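Local coordinates for protein phage terminase large subunit (Thermus phage P7426, PDB 7KS4) that probably drives viral DNA into empty capsids by ATP hydrolysis in the N-terminal ATPase domain described here, the whole protein also carrying an endonuclease domain, at residues His223-Trp227 with Phe249-Ala255; Phe194-Arg200 with Thr215-Ser221. All blocks are in the same frame, centred on the assembly; numbering follows the deposited sequence.

Contact 1 of 2, residues His223-Trp227 with Phe249-Ala255; sequences HAASW and FRQEYGA. With SO4 (sulfate ion), chain H.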
loop_
_atom_site.group_PDB
_atom_site.type_symbol
_atom_site.label_atom_id
_atom_site.label_comp_id
_atom_site.label_asym_id
_atom_site.label_seq_id
_atom_site.Cartn_x
_atom_site.Cartn_y
_atom_site.Cartn_z
ATOM N N HIS A 223 1.303 -4.251 -12.828
ATOM C CA HIS A 223 0.682 -3.316 -13.756
ATOM C C HIS A 223 -0.701 -3.821 -14.142
ATOM O O HIS A 223 -0.873 -5.009 -14.429
ATOM C CB HIS A 223 1.530 -3.131 -15.015
ATOM C CG HIS A 223 1.034 -2.038 -15.903
ATOM N ND1 HIS A 223 0.574 -2.267 -17.181
ATOM C CD2 HIS A 223 0.897 -0.710 -15.684
ATOM C CE1 HIS A 223 0.189 -1.122 -17.716
ATOM N NE2 HIS A 223 0.374 -0.162 -16.828
ATOM N N ALA A 224 -1.683 -2.926 -14.147
ATOM C CA ALA A 224 -3.020 -3.293 -14.595
ATOM C C ALA A 224 -3.808 -2.030 -14.894
ATOM O O ALA A 224 -3.844 -1.107 -14.075
ATOM C CB ALA A 224 -3.752 -4.138 -13.544
ATOM N N ALA A 225 -4.429 -1.994 -16.069
ATOM C CA ALA A 225 -5.428 -0.983 -16.354
ATOM C C ALA A 225 -6.699 -1.287 -15.572
ATOM O O ALA A 225 -6.923 -2.405 -15.106
ATOM C CB ALA A 225 -5.733 -0.939 -17.854
ATOM N N SER A 226 -7.542 -0.269 -15.426
ATOM C CA SER A 226 -8.816 -0.481 -14.752
ATOM C C SER A 226 -9.587 -1.626 -15.397
ATOM O O SER A 226 -10.221 -2.432 -14.702
ATOM C CB SER A 226 -9.635 0.804 -14.778
ATOM O OG SER A 226 -8.875 1.880 -14.257
ATOM N N TRP A 227 -9.523 -1.733 -16.725
ATOM C CA TRP A 227 -10.275 -2.763 -17.427
ATOM C C TRP A 227 -9.586 -4.119 -17.405
ATOM O O TRP A 227 -10.214 -5.112 -17.784
ATOM C CB TRP A 227 -10.536 -2.337 -18.872
ATOM C CG TRP A 227 -9.307 -1.963 -19.627
ATOM C CD1 TRP A 227 -8.395 -2.812 -20.176
ATOM C CD2 TRP A 227 -8.856 -0.636 -19.928
ATOM N NE1 TRP A 227 -7.400 -2.097 -20.801
ATOM C CE2 TRP A 227 -7.664 -0.759 -20.664
ATOM C CE3 TRP A 227 -9.346 0.642 -19.646
ATOM C CZ2 TRP A 227 -6.952 0.346 -21.120
ATOM C CZ3 TRP A 227 -8.641 1.738 -20.106
ATOM C CH2 TRP A 227 -7.459 1.583 -20.834
ATOM N N PHE A 249 -7.083 9.864 -19.535
ATOM C CA PHE A 249 -7.610 8.520 -19.737
ATOM C C PHE A 249 -6.492 7.486 -19.732
ATOM O O PHE A 249 -6.582 6.461 -19.044
ATOM C CB PHE A 249 -8.392 8.442 -21.049
ATOM C CG PHE A 249 -8.752 7.041 -21.438
ATOM C CD1 PHE A 249 -9.948 6.480 -21.026
ATOM C CD2 PHE A 249 -7.877 6.272 -22.186
ATOM C CE1 PHE A 249 -10.268 5.181 -21.369
ATOM C CE2 PHE A 249 -8.188 4.974 -22.523
ATOM C CZ PHE A 249 -9.385 4.429 -22.115
ATOM N N ARG A 250 -5.430 7.731 -20.504
ATOM C CA ARG A 250 -4.336 6.770 -20.581
ATOM C C ARG A 250 -3.673 6.557 -19.225
ATOM O O ARG A 250 -3.185 5.455 -18.942
ATOM C CB ARG A 250 -3.300 7.236 -21.608
ATOM C CG ARG A 250 -3.777 7.184 -23.054
ATOM C CD ARG A 250 -2.678 7.618 -24.019
ATOM N NE ARG A 250 -3.099 7.463 -25.409
ATOM C CZ ARG A 250 -2.973 6.345 -26.120
ATOM N NH1 ARG A 250 -2.421 5.263 -25.584
ATOM N NH2 ARG A 250 -3.396 6.310 -27.378
ATOM N N GLN A 251 -3.616 7.594 -18.385
ATOM C CA GLN A 251 -2.971 7.453 -17.081
ATOM C C GLN A 251 -3.898 6.826 -16.052
ATOM O O GLN A 251 -3.529 5.850 -15.389
ATOM C CB GLN A 251 -2.503 8.809 -16.557
ATOM C CG GLN A 251 -1.260 9.342 -17.203
ATOM C CD GLN A 251 -0.633 10.449 -16.378
ATOM O OE1 GLN A 251 -1.293 11.070 -15.541
ATOM N NE2 GLN A 251 0.648 10.686 -16.596
ATOM N N GLU A 252 -5.087 7.408 -15.870
ATOM C CA GLU A 252 -5.927 7.016 -14.743
ATOM C C GLU A 252 -6.556 5.649 -14.958
ATOM O O GLU A 252 -6.749 4.903 -13.993
ATOM C CB GLU A 252 -7.011 8.066 -14.508
ATOM C CG GLU A 252 -6.476 9.461 -14.230
ATOM C CD GLU A 252 -5.510 9.500 -13.056
ATOM O OE1 GLU A 252 -4.474 10.191 -13.170
ATOM O OE2 GLU A 252 -5.780 8.835 -12.030
ATOM N N TYR A 253 -6.874 5.303 -16.202
ATOM C CA TYR A 253 -7.455 4.009 -16.523
ATOM C C TYR A 253 -6.489 3.083 -17.233
ATOM O O TYR A 253 -6.411 1.903 -16.887
ATOM C CB TYR A 253 -8.706 4.200 -17.387
ATOM C CG TYR A 253 -9.754 5.028 -16.695
ATOM C CD1 TYR A 253 -10.350 4.582 -15.525
ATOM C CD2 TYR A 253 -10.148 6.256 -17.205
ATOM C CE1 TYR A 253 -11.306 5.334 -14.881
ATOM C CE2 TYR A 253 -11.110 7.016 -16.568
ATOM C CZ TYR A 253 -11.685 6.549 -15.403
ATOM O OH TYR A 253 -12.644 7.302 -14.766
ATOM N N GLY A 254 -5.734 3.587 -18.211
ATOM C CA GLY A 254 -4.742 2.760 -18.865
ATOM C C GLY A 254 -3.537 2.450 -18.003
ATOM O O GLY A 254 -2.825 1.479 -18.279
ATOM N N ALA A 255 -3.299 3.246 -16.959
ATOM C CA ALA A 255 -2.100 3.108 -16.134
ATOM C C ALA A 255 -0.843 3.246 -16.991
ATOM O O ALA A 255 0.173 2.588 -16.751
ATOM C CB ALA A 255 -2.100 1.782 -15.367
HETATM S S SO4 H . -14.419 9.492 -11.512
HETATM O O1 SO4 H . -15.660 9.910 -12.161
HETATM O O2 SO4 H . -14.732 8.718 -10.316
HETATM O O3 SO4 H . -13.655 10.681 -11.141
HETATM O O4 SO4 H . -13.627 8.662 -12.417
#

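Contact 2 of 2, residues Phe194-Arg200 with Thr215-Ser221; sequences FFLMGWR and THPDFES. With SO4 (sulfate ion), chain D.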
loop_
_atom_site.group_PDB
_atom_site.type_symbol
_atom_site.label_atom_id
_atom_site.label_comp_id
_atom_site.label_asym_id
_atom_site.label_seq_id
_atom_site.Cartn_x
_atom_site.Cartn_y
_atom_site.Cartn_z
ATOM N N PHE A 194 11.142 3.516 -10.243
ATOM C CA PHE A 194 10.991 2.416 -9.295
ATOM C C PHE A 194 10.168 1.293 -9.894
ATOM O O PHE A 194 10.464 0.110 -9.676
ATOM C CB PHE A 194 10.351 2.917 -8.002
ATOM C CG PHE A 194 11.344 3.406 -6.990
ATOM C CD1 PHE A 194 12.421 4.185 -7.381
ATOM C CD2 PHE A 194 11.200 3.096 -5.650
ATOM C CE1 PHE A 194 13.340 4.639 -6.457
ATOM C CE2 PHE A 194 12.119 3.549 -4.716
ATOM C CZ PHE A 194 13.189 4.324 -5.121
ATOM N N PHE A 195 9.127 1.641 -10.650
ATOM C CA PHE A 195 8.346 0.619 -11.339
ATOM C C PHE A 195 9.242 -0.233 -12.228
ATOM O O PHE A 195 9.194 -1.467 -12.187
ATOM C CB PHE A 195 7.240 1.269 -12.164
ATOM C CG PHE A 195 6.455 0.287 -12.973
ATOM C CD1 PHE A 195 5.363 -0.359 -12.428
ATOM C CD2 PHE A 195 6.834 -0.023 -14.265
ATOM C CE1 PHE A 195 4.644 -1.277 -13.171
ATOM C CE2 PHE A 195 6.121 -0.940 -15.007
ATOM C CZ PHE A 195 5.027 -1.570 -14.454
ATOM N N LEU A 196 10.077 0.415 -13.037
ATOM C CA LEU A 196 10.900 -0.324 -13.985
ATOM C C LEU A 196 11.895 -1.235 -13.275
ATOM O O LEU A 196 12.241 -2.300 -13.797
ATOM C CB LEU A 196 11.627 0.660 -14.900
ATOM C CG LEU A 196 11.819 0.258 -16.357
ATOM C CD1 LEU A 196 10.488 0.015 -17.043
ATOM C CD2 LEU A 196 12.613 1.334 -17.099
ATOM N N MET A 197 12.365 -0.836 -12.092
ATOM C CA MET A 197 13.314 -1.663 -11.348
ATOM C C MET A 197 12.743 -3.037 -11.039
ATOM O O MET A 197 13.505 -3.992 -10.836
ATOM C CB MET A 197 13.714 -0.967 -10.047
ATOM C CG MET A 197 14.618 0.231 -10.254
ATOM S SD MET A 197 14.858 1.175 -8.754
ATOM C CE MET A 197 15.614 2.644 -9.456
ATOM N N GLY A 198 11.420 -3.155 -10.970
ATOM C CA GLY A 198 10.796 -4.424 -10.657
ATOM C C GLY A 198 9.962 -5.009 -11.778
ATOM O O GLY A 198 9.240 -5.985 -11.556
ATOM N N TRP A 199 10.044 -4.454 -12.987
ATOM C CA TRP A 199 9.136 -4.861 -14.056
ATOM C C TRP A 199 9.755 -6.012 -14.842
ATOM O O TRP A 199 10.756 -5.831 -15.542
ATOM C CB TRP A 199 8.795 -3.700 -14.984
ATOM C CG TRP A 199 7.916 -4.170 -16.104
ATOM C CD1 TRP A 199 8.236 -4.238 -17.431
ATOM C CD2 TRP A 199 6.583 -4.689 -15.986
ATOM N NE1 TRP A 199 7.181 -4.749 -18.147
ATOM C CE2 TRP A 199 6.154 -5.036 -17.285
ATOM C CE3 TRP A 199 5.708 -4.882 -14.912
ATOM C CZ2 TRP A 199 4.888 -5.560 -17.537
ATOM C CZ3 TRP A 199 4.448 -5.412 -15.164
ATOM C CH2 TRP A 199 4.054 -5.745 -16.466
ATOM N N ARG A 200 9.150 -7.193 -14.736
ATOM C CA ARG A 200 9.615 -8.375 -15.455
ATOM C C ARG A 200 8.565 -8.905 -16.430
ATOM O O ARG A 200 8.688 -10.037 -16.912
ATOM C CB ARG A 200 10.026 -9.461 -14.459
ATOM C CG ARG A 200 11.118 -9.010 -13.521
ATOM C CD ARG A 200 11.537 -10.093 -12.547
ATOM N NE ARG A 200 12.611 -9.612 -11.684
ATOM C CZ ARG A 200 12.431 -8.783 -10.658
ATOM N NH1 ARG A 200 11.213 -8.349 -10.355
ATOM N NH2 ARG A 200 13.470 -8.387 -9.938
ATOM N N THR A 215 16.469 -4.976 -13.940
ATOM C CA THR A 215 15.682 -5.092 -12.720
ATOM C C THR A 215 16.612 -5.288 -11.533
ATOM O O THR A 215 17.748 -5.751 -11.671
ATOM C CB THR A 215 14.663 -6.243 -12.783
ATOM O OG1 THR A 215 15.329 -7.478 -13.083
ATOM C CG2 THR A 215 13.608 -5.966 -13.836
ATOM N N HIS A 216 16.114 -4.902 -10.356
ATOM C CA HIS A 216 16.796 -5.105 -9.090
ATOM C C HIS A 216 16.128 -6.247 -8.335
ATOM O O HIS A 216 14.897 -6.316 -8.304
ATOM C CB HIS A 216 16.757 -3.841 -8.225
ATOM C CG HIS A 216 17.433 -2.658 -8.848
ATOM N ND1 HIS A 216 17.666 -1.485 -8.164
ATOM C CD2 HIS A 216 17.934 -2.474 -10.093
ATOM C CE1 HIS A 216 18.277 -0.625 -8.961
ATOM N NE2 HIS A 216 18.450 -1.201 -10.138
ATOM N N PRO A 217 16.894 -7.142 -7.703
ATOM C CA PRO A 217 16.269 -8.335 -7.105
ATOM C C PRO A 217 15.270 -8.026 -6.002
ATOM O O PRO A 217 14.351 -8.824 -5.777
ATOM C CB PRO A 217 17.469 -9.128 -6.559
ATOM C CG PRO A 217 18.672 -8.547 -7.218
ATOM C CD PRO A 217 18.349 -7.118 -7.477
ATOM N N ASP A 218 15.424 -6.916 -5.285
ATOM C CA ASP A 218 14.499 -6.619 -4.197
ATOM C C ASP A 218 13.235 -5.913 -4.669
ATOM O O ASP A 218 12.394 -5.563 -3.834
ATOM C CB ASP A 218 15.191 -5.775 -3.118
ATOM C CG ASP A 218 16.023 -4.636 -3.694
ATOM O OD1 ASP A 218 16.435 -4.725 -4.874
ATOM O OD2 ASP A 218 16.280 -3.657 -2.953
ATOM N N PHE A 219 13.075 -5.723 -5.976
ATOM C CA PHE A 219 11.934 -5.018 -6.538
ATOM C C PHE A 219 11.031 -5.981 -7.298
ATOM O O PHE A 219 11.510 -6.842 -8.045
ATOM C CB PHE A 219 12.389 -3.907 -7.484
ATOM C CG PHE A 219 12.795 -2.635 -6.791
ATOM C CD1 PHE A 219 13.992 -2.555 -6.096
ATOM C CD2 PHE A 219 11.997 -1.508 -6.869
ATOM C CE1 PHE A 219 14.365 -1.374 -5.465
ATOM C CE2 PHE A 219 12.367 -0.331 -6.243
ATOM C CZ PHE A 219 13.547 -0.264 -5.544
ATOM N N GLU A 220 9.724 -5.815 -7.127
ATOM C CA GLU A 220 8.753 -6.513 -7.961
ATOM C C GLU A 220 7.630 -5.546 -8.291
ATOM O O GLU A 220 7.093 -4.893 -7.394
ATOM C CB GLU A 220 8.194 -7.763 -7.274
ATOM C CG GLU A 220 7.189 -8.513 -8.136
ATOM C CD GLU A 220 6.862 -9.880 -7.577
ATOM O OE1 GLU A 220 7.397 -10.223 -6.502
ATOM O OE2 GLU A 220 6.073 -10.610 -8.213
ATOM N N SER A 221 7.281 -5.454 -9.572
ATOM C CA SER A 221 6.315 -4.473 -10.038
ATOM C C SER A 221 5.087 -5.138 -10.644
ATOM O O SER A 221 5.170 -6.214 -11.245
ATOM C CB SER A 221 6.939 -3.542 -11.064
ATOM O OG SER A 221 7.970 -2.783 -10.470
HETATM S S SO4 D . 16.465 -10.096 -11.024
HETATM O O1 SO4 D . 16.210 -8.684 -10.757
HETATM O O2 SO4 D . 16.229 -10.878 -9.813
HETATM O O3 SO4 D . 15.577 -10.570 -12.083
HETATM O O4 SO4 D . 17.854 -10.256 -11.446
HETATM O O HOH W 1 6.888 -7.698 -12.963
#

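Contact 1 of 2, residues His223-Trp227 with Phe249-Ala255
The indole of W227 lies across the end of helix 246-252, reaches over Y253 and G254 and touches F249 with the CZ3-CH2 corner of its six-membered ring. Its CZ3 comes 3.4 Å from CZ of F249. The two ring planes are 20° apart but slid so far that they barely overlap. The same CZ3 meets CB of Y253, and W227 CH2 rests on CA of G254 at 3.6 Å. W227 CG sits between its own backbone N and carbonyl carbon (chi1 54°). This rotamer folds the indole back over A225, whose CB lies against one face near the rim. The carbonyl O of Y253 lies over the same face, also near the rim. Y253 O also accepts a hydrogen bond from S226 N at 2.9 Å, in the carbonyl plane, just after the N-cap position at A225. S226 OG approaches the edge of the Y253 ring, 3.3 Å from CD1, but its hydrogen bond goes to the backbone O of R44. At the strand end, H223 NE2 donates to A255 O at 2.8 Å, nearly straight at 161°. The acceptor lies in the imidazole plane, while the nitrogen stands above the carbonyl plane of A255. R234 adds a cation-pi contact to W227, and M238 touches both W227 and F249. Y253 OH makes a weak bond to a sulfate, probably from the crystallisation liquor. The contact thus ties the passage from strand 219-224 into helix 226-229 to the C-terminal end of helix 246-252 and the residues just after it, by one backbone and one imidazole bond. A224 and S226 lie close to S46 and Q45, which bind ADP. The bond to A255 requires a proton on H223 NE2.

Contact 2 of 2, residues Phe194-Arg200 with Thr215-Ser221
The end of helix 190-197 runs beside the turn at H216-F219 and the start of strand 219-224, with CA of G198 4.0 Å from CA of E220. M197 O accepts from H216 N at 2.8 Å. G198 O accepts from S221 N, which stands above the carbonyl plane. M197 sits in the corner formed by two rings. Its CG sits over the centre of the H216 imidazole. CB and SD lie over a face of F219, a Met-aromatic contact with SD 4.0 Å from the centroid of the F219 ring. F219 in turn points its edge at the face of F194, a T-shaped pair with planes at 82°. S221 places CB over the face of F195, and its OG is hydrogen-bonded to F195 O, though the modelled distance is doubtfully short. R200 reaches back along the turn, with its chain extended as far as NE (chi2 -179° and chi3 179°). NH1 and NH2 both grip F219 O, which lies in the guanidinium plane; the NH1 bond is 2.8 Å. A sulfate takes R200 NE on O3 at 3.1 Å. Its O1 accepts from R200 NH2 and from T215 OG1, the latter at 2.8 Å. One water joins G198 O, R200 N and S221 O. W164 and W190 pack on F194, and V39 of strand 37-42 touches both F195 and S221. The contact therefore fastens helix 190-197 to the edge strand by aromatic packing and by the grip of R200 on F219 O at the exposed side. The charge of R200 is probably balanced in this crystal partly by the sulfate.

Overall arrangement
Both contacts are built on strand 219-224, an outermost strand of the mixed sheet in this P-loop ATPase domain. Contact 2 comes first along the chain and uses the start of the strand, where helix 190-197 packs. Contact 1 follows and uses the strand's other end, which leads into helix 226-229 and meets the end of helix 246-252. Their centres are 19 Å apart. They touch where CB of H223 packs on W199 and F195. Strand 37-42 lies next to the shared strand and leads toward the ADP-binding loop. Contact 1 therefore borders the nucleotide pocket, with the S226 side chain about 7 Å from the bound ADP, whereas contact 2 sits farther along the sheet edge.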